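Local coordinates for putative silent information regulator 2 (PDB 5OL0), which probably deacetylates acetyl-lysine residues of proteins in an NAD-dependent reaction, as a zinc-containing class I sirtuin thought to regulate gene expression, at residues A[38-43]-A[121-126]. Numbering follows the deposited sequence.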
# COMPACT_ATOMS: atom_id res chain seq x y z
N VAL A 38 -4.19 4.32 8.45
CA VAL A 38 -3.19 3.32 8.20
C VAL A 38 -2.79 3.47 6.77
O VAL A 38 -3.64 3.50 5.87
CB VAL A 38 -3.74 1.89 8.44
CG1 VAL A 38 -2.63 0.81 8.23
CG2 VAL A 38 -4.29 1.77 9.84
N LEU A 39 -1.50 3.57 6.57
CA LEU A 39 -0.87 3.55 5.24
C LEU A 39 -0.05 2.30 5.03
O LEU A 39 0.72 1.88 5.91
CB LEU A 39 0.10 4.74 5.10
CG LEU A 39 -0.45 6.08 5.53
CD1 LEU A 39 0.55 7.18 5.23
CD2 LEU A 39 -1.77 6.40 4.83
N VAL A 40 -0.15 1.73 3.83
CA VAL A 40 0.39 0.44 3.55
C VAL A 40 1.23 0.47 2.31
O VAL A 40 0.80 1.04 1.33
CB VAL A 40 -0.76 -0.59 3.36
CG1 VAL A 40 -0.16 -1.98 3.25
CG2 VAL A 40 -1.72 -0.58 4.52
N GLY A 41 2.41 -0.14 2.32
CA GLY A 41 3.23 -0.29 1.11
C GLY A 41 3.79 -1.70 0.93
O GLY A 41 3.40 -2.61 1.62
N ALA A 42 4.82 -1.84 0.07
CA ALA A 42 5.29 -3.13 -0.43
C ALA A 42 5.82 -4.03 0.72
O ALA A 42 5.67 -5.25 0.67
CB ALA A 42 6.38 -2.93 -1.46
N GLY A 43 6.40 -3.41 1.74
CA GLY A 43 6.88 -4.16 2.91
C GLY A 43 5.85 -5.04 3.61
O GLY A 43 6.23 -6.08 4.12
N LEU A 121 -9.94 5.14 10.70
CA LEU A 121 -10.43 6.26 9.90
C LEU A 121 -10.35 5.93 8.39
O LEU A 121 -11.27 6.17 7.61
CB LEU A 121 -9.61 7.46 10.23
CG LEU A 121 -9.86 8.76 9.48
CD1 LEU A 121 -11.25 9.35 9.74
CD2 LEU A 121 -8.72 9.68 9.91
N ARG A 122 -9.21 5.41 7.95
CA ARG A 122 -9.07 5.07 6.53
C ARG A 122 -7.84 4.23 6.41
O ARG A 122 -6.88 4.41 7.17
CB ARG A 122 -8.91 6.34 5.68
CG ARG A 122 -9.43 6.22 4.24
CD ARG A 122 -10.97 6.33 4.27
NE ARG A 122 -11.57 6.15 2.94
CZ ARG A 122 -11.78 7.15 2.06
NH1 ARG A 122 -11.42 8.40 2.31
NH2 ARG A 122 -12.33 6.89 0.88
N CYS A 123 -7.88 3.30 5.48
CA CYS A 123 -6.69 2.57 5.10
C CYS A 123 -6.34 3.00 3.68
O CYS A 123 -7.18 2.88 2.77
CB CYS A 123 -6.96 1.05 5.11
SG CYS A 123 -5.50 0.13 4.53
N CYS A 124 -5.12 3.49 3.49
CA CYS A 124 -4.68 3.95 2.16
C CYS A 124 -3.47 3.11 1.81
O CYS A 124 -2.48 3.15 2.54
CB CYS A 124 -4.27 5.40 2.25
SG CYS A 124 -5.63 6.60 2.57
N THR A 125 -3.54 2.41 0.70
CA THR A 125 -2.46 1.48 0.29
C THR A 125 -1.89 1.92 -1.05
O THR A 125 -2.59 2.35 -1.93
CB THR A 125 -2.99 0.04 0.20
OG1 THR A 125 -1.94 -0.85 -0.17
CG2 THR A 125 -4.17 -0.13 -0.80
N GLN A 126 -0.60 1.86 -1.17
CA GLN A 126 0.05 2.03 -2.44
C GLN A 126 0.32 0.68 -3.13
O GLN A 126 0.75 0.66 -4.26
CB GLN A 126 1.34 2.84 -2.28
CG GLN A 126 2.44 2.31 -1.43
CD GLN A 126 3.60 3.32 -1.38
OE1 GLN A 126 4.04 3.83 -2.38
NE2 GLN A 126 4.06 3.59 -0.25
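V40 and C123 meet on one face of the parallel Rossmann-type sheet of the sirtuin fold, where strands 36-40 and 120-125 lie next to each other. C123 turns its SG anti to the backbone N (chi1 176°), which carries the sulfur forward along the sheet to V40 CG2, 3.8 Å away. The other flank of V40 is taken by T125: the two side chains cross at a slant, with V40 CB 3.7 Å from T125 OG1. That hydroxyl is hydrogen-bonded to E132 and to the backbone N of N127, and its approach to V40 is one of packing. Helix 106-116 covers this face, with I111 against V38, V40 and C123.

On the reverse face, L39 and C124 pair. With CG beside the backbone N (chi1 -48°) and CD1 running on anti to CA, L39 is left with CD2 as the branch that faces the neighbouring strand, 3.7 Å from C124 CB, while A203 of helix 198-207 also touches C124. Within the sheet, V38 bonds R122 O through its N and C124 N through its O, and V40 bonds C124 O and Q126 N in the same way. Three of these four bonds are close to straight; V40 N to C124 O is more bent, at 143°.

Beyond the strand end, Q126 probably belongs to the NAD site. Its backbone O accepts a hydrogen bond from ND1 of H146, the likely proton acceptor. The Q126 side chain, extended beyond CG, runs out alongside G41, its CG lying 3.5 Å from V40 O and 3.7 Å from G41 CA.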